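Local coordinates for protein metallocarboxypeptidase (Trypanosoma cruzi, PDB 3DWC) that probably removes single amino acids other than proline from the C-terminal end of peptides, as a metal-dependent carboxypeptidase of the M32 family, at residues E198-P203 against M337-Q342; S311-E316 against D448-G453; A353-Y358 against R494-R499. One frame throughout, in Å; residues are numbered along the deposited sequence.

Contact 1: E198-P203 against M337-Q342. With SO4 (sulfate ion), chain U.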
ATOM      1  N   GLU B 198      11.115  44.165  18.590  1.00 44.66           N
ATOM      2  CA  GLU B 198      11.501  43.985  17.189  1.00 44.43           C
ATOM      3  C   GLU B 198      10.289  43.788  16.266  1.00 42.71           C
ATOM      4  O   GLU B 198       9.336  43.050  16.599  1.00 41.91           O
ATOM      5  CB  GLU B 198      12.427  42.778  17.024  1.00 44.61           C
ATOM      6  CG  GLU B 198      13.849  42.986  17.547  1.00 47.18           C
ATOM      7  CD  GLU B 198      14.766  41.830  17.182  1.00 46.85           C
ATOM      8  OE1 GLU B 198      14.258  40.697  16.995  1.00 50.22           O
ATOM      9  OE2 GLU B 198      16.003  42.056  17.084  1.00 52.90           O
ATOM     10  N   THR B 199      10.359  44.416  15.092  1.00 41.32           N
ATOM     11  CA  THR B 199       9.340  44.236  14.060  1.00 41.11           C
ATOM     12  C   THR B 199       9.430  42.836  13.470  1.00 40.11           C
ATOM     13  O   THR B 199      10.524  42.359  13.163  1.00 40.23           O
ATOM     14  CB  THR B 199       9.476  45.235  12.901  1.00 41.51           C
ATOM     15  OG1 THR B 199       9.406  46.581  13.408  1.00 41.26           O
ATOM     16  CG2 THR B 199       8.339  44.993  11.854  1.00 40.94           C
ATOM     17  N   VAL B 200       8.282  42.186  13.362  1.00 38.98           N
ATOM     18  CA  VAL B 200       8.164  40.887  12.749  1.00 38.91           C
ATOM     19  C   VAL B 200       7.041  40.979  11.692  1.00 38.77           C
ATOM     20  O   VAL B 200       5.889  41.213  12.027  1.00 38.56           O
ATOM     21  CB  VAL B 200       7.852  39.778  13.779  1.00 39.50           C
ATOM     22  CG1 VAL B 200       7.762  38.419  13.082  1.00 39.15           C
ATOM     23  CG2 VAL B 200       8.918  39.725  14.893  1.00 36.26           C
ATOM     24  N   LEU B 201       7.408  40.807  10.422  1.00 37.61           N
ATOM     25  CA  LEU B 201       6.452  40.776   9.323  1.00 36.33           C
ATOM     26  C   LEU B 201       6.029  39.320   9.106  1.00 36.39           C
ATOM     27  O   LEU B 201       6.874  38.435   8.838  1.00 35.15           O
ATOM     28  CB  LEU B 201       7.078  41.344   8.070  1.00 35.42           C
ATOM     29  CG  LEU B 201       7.803  42.689   8.200  1.00 36.43           C
ATOM     30  CD1 LEU B 201       8.496  43.051   6.899  1.00 39.18           C
ATOM     31  CD2 LEU B 201       6.846  43.810   8.608  1.00 36.58           C
ATOM     32  N   GLU B 202       4.733  39.071   9.258  1.00 35.65           N
ATOM     33  CA  GLU B 202       4.182  37.764   9.009  1.00 36.08           C
ATOM     34  C   GLU B 202       4.084  37.508   7.510  1.00 34.15           C
ATOM     35  O   GLU B 202       3.583  38.348   6.754  1.00 32.59           O
ATOM     36  CB  GLU B 202       2.785  37.609   9.614  1.00 37.54           C
ATOM     37  CG  GLU B 202       2.801  37.330  11.098  1.00 44.48           C
ATOM     38  CD  GLU B 202       3.447  36.020  11.432  1.00 51.87           C
ATOM     39  OE1 GLU B 202       4.354  36.049  12.286  1.00 57.23           O
ATOM     40  OE2 GLU B 202       3.067  34.965  10.840  1.00 57.41           O
ATOM     41  N   PRO B 203       4.544  36.341   7.080  1.00 32.36           N
ATOM     42  CA  PRO B 203       4.294  35.990   5.682  1.00 32.28           C
ATOM     43  C   PRO B 203       2.801  36.023   5.316  1.00 31.31           C
ATOM     44  O   PRO B 203       1.965  35.490   6.059  1.00 30.26           O
ATOM     45  CB  PRO B 203       4.862  34.583   5.585  1.00 31.40           C
ATOM     46  CG  PRO B 203       5.948  34.573   6.649  1.00 31.01           C
ATOM     47  CD  PRO B 203       5.321  35.300   7.775  1.00 32.88           C
ATOM     48  N   MET B 337      12.658  36.223   8.549  1.00 29.34           N
ATOM     49  CA  MET B 337      12.247  34.844   8.701  1.00 29.96           C
ATOM     50  C   MET B 337      12.810  34.193   9.947  1.00 29.88           C
ATOM     51  O   MET B 337      12.189  33.320  10.531  1.00 29.71           O
ATOM     52  CB  MET B 337      12.555  34.014   7.464  1.00 30.05           C
ATOM     53  CG  MET B 337      11.684  34.394   6.268  1.00 29.33           C
ATOM     54  SD  MET B 337       9.919  34.241   6.554  1.00 29.30           S
ATOM     55  CE  MET B 337       9.897  32.579   7.184  1.00 27.46           C
ATOM     56  N   LYS B 338      14.015  34.561  10.335  1.00 31.84           N
ATOM     57  CA  LYS B 338      14.528  34.111  11.626  1.00 31.89           C
ATOM     58  C   LYS B 338      13.607  34.523  12.781  1.00 31.92           C
ATOM     59  O   LYS B 338      13.378  33.767  13.723  1.00 31.24           O
ATOM     60  CB  LYS B 338      15.943  34.640  11.853  1.00 32.16           C
ATOM     61  CG  LYS B 338      16.542  34.188  13.168  1.00 33.07           C
ATOM     62  CD  LYS B 338      17.990  34.664  13.275  1.00 34.27           C
ATOM     63  CE  LYS B 338      18.459  34.732  14.697  1.00 37.48           C
ATOM     64  NZ  LYS B 338      19.889  35.287  14.730  1.00 40.33           N
ATOM     65  N   ARG B 339      13.067  35.727  12.703  1.00 33.13           N
ATOM     66  CA  ARG B 339      12.207  36.243  13.771  1.00 33.79           C
ATOM     67  C   ARG B 339      10.900  35.501  13.833  1.00 34.05           C
ATOM     68  O   ARG B 339      10.414  35.215  14.915  1.00 34.72           O
ATOM     69  CB  ARG B 339      11.987  37.741  13.617  1.00 34.32           C
ATOM     70  CG  ARG B 339      12.974  38.510  14.416  1.00 38.04           C
ATOM     71  CD  ARG B 339      13.843  39.470  13.681  1.00 42.09           C
ATOM     72  NE  ARG B 339      13.339  40.807  13.659  1.00 42.94           N
ATOM     73  CZ  ARG B 339      14.054  41.933  13.599  1.00 44.59           C
ATOM     74  NH1 ARG B 339      15.382  41.968  13.608  1.00 46.27           N
ATOM     75  NH2 ARG B 339      13.399  43.072  13.551  1.00 44.91           N
ATOM     76  N   VAL B 340      10.361  35.164  12.663  1.00 34.11           N
ATOM     77  CA  VAL B 340       9.159  34.340  12.542  1.00 33.50           C
ATOM     78  C   VAL B 340       9.415  32.900  13.084  1.00 34.13           C
ATOM     79  O   VAL B 340       8.709  32.418  13.949  1.00 34.23           O
ATOM     80  CB  VAL B 340       8.688  34.288  11.051  1.00 32.48           C
ATOM     81  CG1 VAL B 340       7.554  33.240  10.849  1.00 30.77           C
ATOM     82  CG2 VAL B 340       8.287  35.689  10.558  1.00 29.84           C
ATOM     83  N   ILE B 341      10.434  32.233  12.579  1.00 34.93           N
ATOM     84  CA  ILE B 341      10.712  30.831  12.918  1.00 35.78           C
ATOM     85  C   ILE B 341      11.195  30.635  14.389  1.00 36.51           C
ATOM     86  O   ILE B 341      10.979  29.545  14.960  1.00 37.80           O
ATOM     87  CB  ILE B 341      11.732  30.205  11.870  1.00 36.60           C
ATOM     88  CG1 ILE B 341      11.185  30.176  10.426  1.00 38.34           C
ATOM     89  CG2 ILE B 341      12.187  28.798  12.187  1.00 36.55           C
ATOM     90  CD1 ILE B 341      10.003  29.423  10.239  1.00 44.25           C
ATOM     91  N   GLN B 342      11.838  31.646  14.997  1.00 36.09           N
ATOM     92  CA  GLN B 342      12.374  31.537  16.384  1.00 36.63           C
ATOM     93  C   GLN B 342      11.502  32.264  17.394  1.00 38.40           C
ATOM     94  O   GLN B 342      11.906  32.501  18.520  1.00 39.83           O
ATOM     95  CB  GLN B 342      13.793  32.085  16.497  1.00 36.13           C
ATOM     96  CG  GLN B 342      14.832  31.210  15.781  1.00 33.14           C
ATOM     97  CD  GLN B 342      16.247  31.704  15.943  1.00 34.96           C
ATOM     98  OE1 GLN B 342      16.525  32.618  16.719  1.00 32.02           O
ATOM     99  NE2 GLN B 342      17.170  31.066  15.234  1.00 29.43           N
TER
HETATM  100  S   SO4 U 611      13.515  46.517  14.206  1.00 71.32           S
HETATM  101  O1  SO4 U 611      14.018  47.188  12.999  1.00 70.95           O
HETATM  102  O2  SO4 U 611      13.265  47.497  15.266  1.00 71.51           O
HETATM  103  O3  SO4 U 611      12.260  45.836  13.912  1.00 70.48           O
HETATM  104  O4  SO4 U 611      14.521  45.564  14.675  1.00 71.41           O
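Val200 and Arg339 bring the two backbones closest, their CA atoms 6.2 Å apart, where the irregular chain 198-203 runs past the last turn of helix 334-341. Arg339 carries most of the contact. Its guanidinium turns its NE side to the carbonyl of Thr199 and grips the single oxygen side-on with two nitrogens: NH2 lies 3.0 Å from Thr199 O, in the carbonyl plane and on a lone pair, while the longer bond from NE comes in tilted from that plane. Both bonds stay close to the guanidinium plane, so the pair fixes the rotation of the group. Glu198 lies over one face instead. Its carboxylate is stacked on the guanidinium with the planes 17° apart, and OE1 sits 3.5 Å from Arg339 NE; no N-H points at this oxygen, and the salt bridge acts through charge alone. At the edge, NH2 also donates to O4 of a sulfate, probably from the crystallisation liquor, whose O3 takes a 2.7 Å hydrogen bond from Thr199 N.

Further along, the contact turns apolar. Val200 CG2 rests on Arg339 CB, and Val200 CG1 meets Val340 CG2 at 3.8 Å. The same Val340 methyl also meets the ring of Pro203, 4.1 Å from CD, and Pro203 CG approaches Met337 SD from 4.0 Å. Phe258 touches both Pro203 and Met337, while Glu202 pairs with Arg343. This is surface packing of an interhelical connection in the largely helical M32 fold: the loop between helices 168-196 and 209-222 is laid against helix 334-341, with two arginine N-H groups on one carbonyl oxygen at one end and apolar packing at the other.

Contact 2: S311-E316 against D448-G453. With SO4 (sulfate ion), chain R.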
ATOM      1  N   SER B 311      17.844  27.531  12.398  1.00 29.95           N
ATOM      2  CA  SER B 311      19.041  28.358  12.605  1.00 30.56           C
ATOM      3  C   SER B 311      19.033  29.619  11.767  1.00 31.90           C
ATOM      4  O   SER B 311      18.414  29.655  10.696  1.00 32.08           O
ATOM      5  CB  SER B 311      20.296  27.573  12.297  1.00 30.70           C
ATOM      6  OG  SER B 311      20.453  27.271  10.908  1.00 26.77           O
ATOM      7  N   GLY B 312      19.732  30.662  12.252  1.00 32.33           N
ATOM      8  CA  GLY B 312      19.917  31.882  11.468  1.00 30.70           C
ATOM      9  C   GLY B 312      20.575  31.630  10.128  1.00 31.28           C
ATOM     10  O   GLY B 312      20.189  32.208   9.147  1.00 29.55           O
ATOM     11  N   ALA B 313      21.610  30.774  10.107  1.00 31.21           N
ATOM     12  CA  ALA B 313      22.315  30.388   8.871  1.00 31.25           C
ATOM     13  C   ALA B 313      21.378  29.826   7.828  1.00 30.56           C
ATOM     14  O   ALA B 313      21.490  30.135   6.644  1.00 31.24           O
ATOM     15  CB  ALA B 313      23.466  29.364   9.187  1.00 30.28           C
ATOM     16  N   PHE B 314      20.477  28.950   8.245  1.00 30.15           N
ATOM     17  CA  PHE B 314      19.526  28.364   7.314  1.00 30.39           C
ATOM     18  C   PHE B 314      18.539  29.401   6.775  1.00 31.03           C
ATOM     19  O   PHE B 314      18.055  29.281   5.646  1.00 32.22           O
ATOM     20  CB  PHE B 314      18.828  27.248   8.017  1.00 30.48           C
ATOM     21  CG  PHE B 314      17.950  26.423   7.151  1.00 31.27           C
ATOM     22  CD1 PHE B 314      18.469  25.477   6.337  1.00 30.79           C
ATOM     23  CD2 PHE B 314      16.580  26.573   7.215  1.00 31.02           C
ATOM     24  CE1 PHE B 314      17.657  24.654   5.593  1.00 32.23           C
ATOM     25  CE2 PHE B 314      15.755  25.777   6.435  1.00 33.09           C
ATOM     26  CZ  PHE B 314      16.321  24.802   5.634  1.00 31.59           C
ATOM     27  N   MET B 315      18.230  30.429   7.564  1.00 30.80           N
ATOM     28  CA  MET B 315      17.357  31.496   7.067  1.00 30.88           C
ATOM     29  C   MET B 315      17.943  32.184   5.844  1.00 31.25           C
ATOM     30  O   MET B 315      17.217  32.687   4.982  1.00 30.56           O
ATOM     31  CB  MET B 315      17.056  32.517   8.186  1.00 30.52           C
ATOM     32  CG  MET B 315      16.262  31.935   9.372  1.00 30.45           C
ATOM     33  SD  MET B 315      14.749  31.023   8.932  1.00 35.55           S
ATOM     34  CE  MET B 315      15.291  29.335   8.989  1.00 36.88           C
ATOM     35  N   GLU B 316      19.274  32.259   5.813  1.00 31.88           N
ATOM     36  CA  GLU B 316      19.989  32.861   4.717  1.00 31.76           C
ATOM     37  C   GLU B 316      19.839  32.080   3.433  1.00 31.01           C
ATOM     38  O   GLU B 316      19.681  32.657   2.355  1.00 29.13           O
ATOM     39  CB  GLU B 316      21.460  32.968   5.054  1.00 31.95           C
ATOM     40  CG  GLU B 316      21.720  33.826   6.243  1.00 35.60           C
ATOM     41  CD  GLU B 316      23.212  34.100   6.440  1.00 35.09           C
ATOM     42  OE1 GLU B 316      23.941  34.204   5.413  1.00 39.72           O
ATOM     43  OE2 GLU B 316      23.624  34.163   7.623  1.00 42.05           O
ATOM     44  N   ASP B 448      28.708  27.655   7.090  1.00 33.13           N
ATOM     45  CA  ASP B 448      28.788  27.750   5.637  1.00 33.43           C
ATOM     46  C   ASP B 448      27.993  26.655   4.952  1.00 33.02           C
ATOM     47  O   ASP B 448      27.311  26.942   3.977  1.00 32.65           O
ATOM     48  CB  ASP B 448      30.235  27.708   5.127  1.00 34.40           C
ATOM     49  CG  ASP B 448      30.964  28.968   5.376  1.00 39.02           C
ATOM     50  OD1 ASP B 448      30.305  29.913   5.839  1.00 42.85           O
ATOM     51  OD2 ASP B 448      32.201  29.011   5.124  1.00 42.34           O
ATOM     52  N   CYS B 449      28.094  25.409   5.442  1.00 32.32           N
ATOM     53  CA  CYS B 449      27.276  24.305   4.943  1.00 31.70           C
ATOM     54  C   CYS B 449      25.786  24.602   5.024  1.00 32.09           C
ATOM     55  O   CYS B 449      25.049  24.386   4.069  1.00 30.75           O
ATOM     56  CB  CYS B 449      27.558  23.013   5.721  1.00 32.62           C
ATOM     57  SG  CYS B 449      29.261  22.354   5.530  1.00 35.04           S
ATOM     58  N   ILE B 450      25.338  25.072   6.181  1.00 31.34           N
ATOM     59  CA  ILE B 450      23.940  25.383   6.379  1.00 31.08           C
ATOM     60  C   ILE B 450      23.491  26.538   5.479  1.00 31.99           C
ATOM     61  O   ILE B 450      22.542  26.388   4.726  1.00 31.95           O
ATOM     62  CB  ILE B 450      23.618  25.683   7.880  1.00 30.60           C
ATOM     63  CG1 ILE B 450      23.843  24.427   8.765  1.00 32.16           C
ATOM     64  CG2 ILE B 450      22.163  26.158   8.027  1.00 31.12           C
ATOM     65  CD1 ILE B 450      23.796  24.653  10.330  1.00 26.92           C
ATOM     66  N   ARG B 451      24.176  27.676   5.526  1.00 32.37           N
ATOM     67  CA  ARG B 451      23.717  28.840   4.782  1.00 33.25           C
ATOM     68  C   ARG B 451      23.749  28.661   3.263  1.00 33.10           C
ATOM     69  O   ARG B 451      22.970  29.295   2.566  1.00 31.97           O
ATOM     70  CB  ARG B 451      24.442  30.124   5.247  1.00 32.66           C
ATOM     71  CG  ARG B 451      25.778  30.374   4.690  1.00 35.75           C
ATOM     72  CD  ARG B 451      26.483  31.515   5.487  1.00 38.63           C
ATOM     73  NE  ARG B 451      27.860  31.628   5.064  1.00 43.73           N
ATOM     74  CZ  ARG B 451      28.244  32.131   3.890  1.00 47.95           C
ATOM     75  NH1 ARG B 451      29.537  32.180   3.602  1.00 48.94           N
ATOM     76  NH2 ARG B 451      27.357  32.614   3.004  1.00 49.34           N
ATOM     77  N   LYS B 452      24.622  27.783   2.772  1.00 32.67           N
ATOM     78  CA  LYS B 452      24.676  27.437   1.371  1.00 33.16           C
ATOM     79  C   LYS B 452      23.856  26.173   1.008  1.00 32.18           C
ATOM     80  O   LYS B 452      23.857  25.779  -0.147  1.00 31.56           O
ATOM     81  CB  LYS B 452      26.134  27.188   0.939  1.00 33.00           C
ATOM     82  CG  LYS B 452      27.063  28.389   1.064  1.00 36.62           C
ATOM     83  CD  LYS B 452      28.458  28.029   0.557  1.00 36.73           C
ATOM     84  CE  LYS B 452      29.482  29.181   0.787  1.00 40.50           C
ATOM     85  NZ  LYS B 452      30.846  28.806   0.307  1.00 42.95           N
ATOM     86  N   GLY B 453      23.190  25.533   1.967  1.00 30.87           N
ATOM     87  CA  GLY B 453      22.396  24.352   1.654  1.00 31.49           C
ATOM     88  C   GLY B 453      23.223  23.190   1.103  1.00 31.83           C
ATOM     89  O   GLY B 453      22.771  22.448   0.230  1.00 29.86           O
TER
HETATM   90  S   SO4 R 602      29.457  34.251   0.445  1.00 82.20           S
HETATM   91  O1  SO4 R 602      29.913  35.438  -0.283  1.00 81.52           O
HETATM   92  O2  SO4 R 602      30.468  33.189   0.386  1.00 81.70           O
HETATM   93  O3  SO4 R 602      29.197  34.652   1.827  1.00 81.37           O
HETATM   94  O4  SO4 R 602      28.229  33.743  -0.167  1.00 82.54           O
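Ala313 and Arg451 lie with their CA atoms only 4.6 Å apart, a close helix-to-helix approach within the mainly helical M32 fold: the first turn of helix 312-326 meets the last turn of helix 443-451. Apolar packing centres on one methyl group. Ile450 CG2, placed anti to the backbone N, pushes into the start of the opposite helix, 3.6 Å from Ala313 CB and 3.5 Å from Phe314 CB. It also lies near the plane of the Phe314 ring, at its edge, and the two side chains cross at about a right angle. Ile308 of helix 294-309 touches both Phe314 and Ile450.

The polar groups mostly serve the helix ends. Ser311 is the N-cap of helix 312-326, its OG accepting from Phe314 N at 3.1 Å and bonding also to Ile308 O, while the same oxygen faces Ile450 CG2. Helix 443-451 closes in a Schellman motif, with Gly453 at positive phi.

Charge lies on the outer side. Glu316 slants across the aliphatic part of Arg451, OE1 3.7 Å from CD, but stays 4.5 Å from NH2, beyond a salt bridge. Arg451 is bound instead to Asp448 one turn back, through NE and OD1 at 3.1 Å, and its two terminal nitrogens make weak hydrogen bonds to a sulfate, probably from the crystallisation liquor. No conventional hydrogen bond joins the segments; the backbones meet through a CA-H...O contact, Arg451 CA standing 3.2 Å from Ala313 O.

Contact 3: A353-Y358 against R494-R499. With SO4 (sulfate ion), chain V.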
ATOM      1  N   ALA B 353       3.943  23.979  20.288  1.00 37.61           N
ATOM      2  CA  ALA B 353       4.874  24.728  21.127  1.00 36.11           C
ATOM      3  C   ALA B 353       6.162  25.030  20.385  1.00 35.66           C
ATOM      4  O   ALA B 353       6.627  24.214  19.650  1.00 33.64           O
ATOM      5  CB  ALA B 353       5.159  23.946  22.428  1.00 35.45           C
ATOM      6  N   ASP B 354       6.751  26.193  20.630  1.00 35.54           N
ATOM      7  CA  ASP B 354       7.996  26.555  19.975  1.00 36.16           C
ATOM      8  C   ASP B 354       9.190  25.820  20.619  1.00 35.16           C
ATOM      9  O   ASP B 354       9.021  25.088  21.583  1.00 35.21           O
ATOM     10  CB  ASP B 354       8.160  28.082  19.988  1.00 37.72           C
ATOM     11  CG  ASP B 354       8.191  28.684  21.409  1.00 38.83           C
ATOM     12  OD1 ASP B 354       7.370  29.576  21.652  1.00 39.79           O
ATOM     13  OD2 ASP B 354       9.045  28.295  22.266  1.00 43.94           O
ATOM     14  N   GLU B 355      10.398  26.009  20.093  1.00 34.21           N
ATOM     15  CA  GLU B 355      11.525  25.184  20.488  1.00 32.82           C
ATOM     16  C   GLU B 355      11.809  25.324  21.989  1.00 32.15           C
ATOM     17  O   GLU B 355      12.248  24.378  22.653  1.00 33.00           O
ATOM     18  CB  GLU B 355      12.767  25.555  19.635  1.00 33.66           C
ATOM     19  CG  GLU B 355      14.003  24.738  19.941  1.00 32.50           C
ATOM     20  CD  GLU B 355      15.174  25.163  19.141  1.00 31.78           C
ATOM     21  OE1 GLU B 355      15.137  26.267  18.573  1.00 30.92           O
ATOM     22  OE2 GLU B 355      16.125  24.373  19.037  1.00 30.56           O
ATOM     23  N   LEU B 356      11.584  26.504  22.536  1.00 32.20           N
ATOM     24  CA  LEU B 356      11.944  26.779  23.924  1.00 32.00           C
ATOM     25  C   LEU B 356      10.909  26.269  24.927  1.00 32.26           C
ATOM     26  O   LEU B 356      11.268  25.734  25.979  1.00 32.79           O
ATOM     27  CB  LEU B 356      12.211  28.291  24.100  1.00 31.93           C
ATOM     28  CG  LEU B 356      12.826  28.819  25.402  1.00 30.78           C
ATOM     29  CD1 LEU B 356      14.247  28.323  25.689  1.00 28.25           C
ATOM     30  CD2 LEU B 356      12.841  30.342  25.391  1.00 31.46           C
ATOM     31  N   CYS B 357       9.627  26.403  24.587  1.00 33.32           N
ATOM     32  CA  CYS B 357       8.528  26.055  25.496  1.00 32.54           C
ATOM     33  C   CYS B 357       8.261  24.589  25.523  1.00 31.98           C
ATOM     34  O   CYS B 357       7.840  24.033  26.528  1.00 32.90           O
ATOM     35  CB  CYS B 357       7.246  26.759  25.069  1.00 33.62           C
ATOM     36  SG  CYS B 357       7.322  28.533  25.328  1.00 34.90           S
ATOM     37  N   TYR B 358       8.468  23.966  24.382  1.00 32.50           N
ATOM     38  CA  TYR B 358       8.202  22.553  24.189  1.00 32.21           C
ATOM     39  C   TYR B 358       8.688  21.618  25.347  1.00 31.76           C
ATOM     40  O   TYR B 358       7.888  20.856  25.900  1.00 31.66           O
ATOM     41  CB  TYR B 358       8.742  22.124  22.828  1.00 32.50           C
ATOM     42  CG  TYR B 358       8.129  20.849  22.343  1.00 34.14           C
ATOM     43  CD1 TYR B 358       7.154  20.857  21.354  1.00 34.13           C
ATOM     44  CD2 TYR B 358       8.469  19.642  22.919  1.00 33.98           C
ATOM     45  CE1 TYR B 358       6.574  19.690  20.929  1.00 35.28           C
ATOM     46  CE2 TYR B 358       7.906  18.481  22.488  1.00 36.57           C
ATOM     47  CZ  TYR B 358       6.963  18.511  21.502  1.00 34.26           C
ATOM     48  OH  TYR B 358       6.415  17.339  21.097  1.00 37.31           O
ATOM     49  N   ARG B 494      22.803  25.156  26.725  1.00 28.40           N
ATOM     50  CA  ARG B 494      23.652  26.124  26.025  1.00 28.90           C
ATOM     51  C   ARG B 494      23.119  26.484  24.665  1.00 28.47           C
ATOM     52  O   ARG B 494      23.243  27.633  24.262  1.00 28.63           O
ATOM     53  CB  ARG B 494      25.067  25.583  25.802  1.00 30.28           C
ATOM     54  CG  ARG B 494      26.052  26.100  26.720  1.00 35.42           C
ATOM     55  CD  ARG B 494      26.420  25.145  27.681  1.00 41.65           C
ATOM     56  NE  ARG B 494      27.190  24.036  27.122  1.00 43.69           N
ATOM     57  CZ  ARG B 494      27.982  23.270  27.859  1.00 44.99           C
ATOM     58  NH1 ARG B 494      28.142  23.544  29.147  1.00 46.37           N
ATOM     59  NH2 ARG B 494      28.635  22.247  27.308  1.00 45.38           N
ATOM     60  N   HIS B 495      22.579  25.506  23.947  1.00 28.40           N
ATOM     61  CA  HIS B 495      21.863  25.752  22.652  1.00 28.44           C
ATOM     62  C   HIS B 495      20.686  26.720  22.820  1.00 29.05           C
ATOM     63  O   HIS B 495      20.550  27.696  22.073  1.00 26.98           O
ATOM     64  CB  HIS B 495      21.309  24.446  22.080  1.00 29.43           C
ATOM     65  CG  HIS B 495      20.313  24.645  20.962  1.00 27.71           C
ATOM     66  ND1 HIS B 495      20.689  25.108  19.719  1.00 26.39           N
ATOM     67  CD2 HIS B 495      18.977  24.415  20.887  1.00 28.37           C
ATOM     68  CE1 HIS B 495      19.633  25.206  18.944  1.00 27.85           C
ATOM     69  NE2 HIS B 495      18.569  24.798  19.629  1.00 25.82           N
ATOM     70  N   LEU B 496      19.816  26.432  23.794  1.00 28.73           N
ATOM     71  CA  LEU B 496      18.662  27.308  24.038  1.00 28.71           C
ATOM     72  C   LEU B 496      19.033  28.718  24.504  1.00 28.67           C
ATOM     73  O   LEU B 496      18.458  29.678  24.041  1.00 29.83           O
ATOM     74  CB  LEU B 496      17.627  26.637  24.990  1.00 28.51           C
ATOM     75  CG  LEU B 496      16.923  25.351  24.483  1.00 28.11           C
ATOM     76  CD1 LEU B 496      16.148  24.694  25.576  1.00 26.46           C
ATOM     77  CD2 LEU B 496      16.021  25.566  23.214  1.00 22.27           C
ATOM     78  N   GLU B 497      19.974  28.841  25.433  1.00 29.04           N
ATOM     79  CA  GLU B 497      20.530  30.132  25.882  1.00 28.81           C
ATOM     80  C   GLU B 497      21.134  30.979  24.766  1.00 29.32           C
ATOM     81  O   GLU B 497      20.817  32.177  24.635  1.00 27.48           O
ATOM     82  CB  GLU B 497      21.625  29.898  26.951  1.00 29.52           C
ATOM     83  CG  GLU B 497      21.079  29.424  28.280  1.00 28.84           C
ATOM     84  CD  GLU B 497      22.193  29.054  29.276  1.00 28.78           C
ATOM     85  OE1 GLU B 497      21.871  28.890  30.442  1.00 28.93           O
ATOM     86  OE2 GLU B 497      23.374  28.913  28.904  1.00 32.31           O
ATOM     87  N   ARG B 498      21.977  30.345  23.952  1.00 28.81           N
ATOM     88  CA  ARG B 498      22.620  31.004  22.847  1.00 29.96           C
ATOM     89  C   ARG B 498      21.676  31.479  21.768  1.00 30.04           C
ATOM     90  O   ARG B 498      21.882  32.552  21.203  1.00 30.03           O
ATOM     91  CB  ARG B 498      23.690  30.101  22.203  1.00 30.37           C
ATOM     92  CG  ARG B 498      24.890  29.923  23.115  1.00 31.17           C
ATOM     93  CD  ARG B 498      25.865  28.830  22.667  1.00 32.41           C
ATOM     94  NE  ARG B 498      26.876  28.623  23.709  1.00 32.29           N
ATOM     95  CZ  ARG B 498      27.722  27.580  23.750  1.00 35.62           C
ATOM     96  NH1 ARG B 498      27.697  26.640  22.830  1.00 34.98           N
ATOM     97  NH2 ARG B 498      28.594  27.475  24.733  1.00 35.93           N
ATOM     98  N   ARG B 499      20.672  30.667  21.473  1.00 30.15           N
ATOM     99  CA  ARG B 499      19.751  30.982  20.431  1.00 30.66           C
ATOM    100  C   ARG B 499      18.728  32.013  20.926  1.00 31.45           C
ATOM    101  O   ARG B 499      18.547  33.036  20.276  1.00 31.28           O
ATOM    102  CB  ARG B 499      19.085  29.722  19.920  1.00 29.95           C
ATOM    103  CG  ARG B 499      17.933  30.007  18.971  1.00 29.25           C
ATOM    104  CD  ARG B 499      17.499  28.763  18.232  1.00 29.40           C
ATOM    105  NE  ARG B 499      18.485  28.286  17.269  1.00 22.91           N
ATOM    106  CZ  ARG B 499      18.356  27.172  16.559  1.00 28.35           C
ATOM    107  NH1 ARG B 499      19.294  26.825  15.667  1.00 24.23           N
ATOM    108  NH2 ARG B 499      17.275  26.430  16.715  1.00 29.80           N
TER
HETATM  109  S   SO4 V 612      29.154  20.444  30.641  1.00 59.33           S
HETATM  110  O1  SO4 V 612      30.508  20.952  30.887  1.00 58.22           O
HETATM  111  O2  SO4 V 612      28.842  19.370  31.596  1.00 57.09           O
HETATM  112  O3  SO4 V 612      28.208  21.529  30.913  1.00 57.55           O
HETATM  113  O4  SO4 V 612      29.064  20.011  29.232  1.00 54.92           O
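Glu355 reaches across to His495 and Arg499 with an extended side chain, its CG anti to the backbone N (chi1 -179°), and gives each partner one carboxylate oxygen. His495 comes from the opposite direction. Its NE2 donates to Glu355 OE2 over 2.6 Å, a short and fairly straight bond (163° at the hydrogen); the oxygen lies in the imidazole plane, yet the nitrogen stands above the carboxylate plane, the two flat groups being 55° apart. Arg499 crosses the glutamate at about a right angle. Its NH2 makes a 2.8 Å salt bridge to Glu355 OE1, on the syn lone pair and within the guanidinium plane. The imidazole turns an edge to the guanidinium face: His495 CE1 sits over the centre of the Arg499 group, 3.3 Å above its plane.

This His-carboxylate hydrogen bond and its neighbouring salt bridge are buried, and they tie the loop leading into helix 358-374 to helix 490-501, near the C-terminal end of the chain. Tyr500 OH gives Glu355 OE1 a second partner, and bonds to Met306 O and Gly505 O satisfy further N-H groups of Arg499.

Nearer the backbone of Glu355 the contact is apolar. Leu496 slants across the aliphatic part of the glutamate, CD2 3.9 Å from Glu355 CG, and Leu356 CD1 comes to 3.8 Å from Leu496 CB. Leu356 also meets Leu182, Leu185 and Val189 of helix 168-196. Ahead of it in the loop, Asp354 OD2 accepts from Cys357 N at 3.1 Å, an Asx motif in the turn that carries Glu355.

Contact 3 is buried, contact 2 partly so, and contact 1 lies at the surface; the three centres are 16 to 18 Å apart on the same side of the chain's centre. Contacts 1 and 2 use consecutive helices, 334-341 and 312-326, which pack directly through Met315 against Met337 and Lys338. Contact 3 adjoins both through Arg499, which lies beside Gln342 and Ser311. The chemistry changes with depth: a glutamate shared by histidine and arginine inside, an isoleucine methyl packed on a helix start at intermediate depth, with no conventional hydrogen bond across, and an arginine clasping a carbonyl outside. A sulfate sits on the contacting arginine in contacts 1 and 2, but on Arg494, away from the interface, in contact 3.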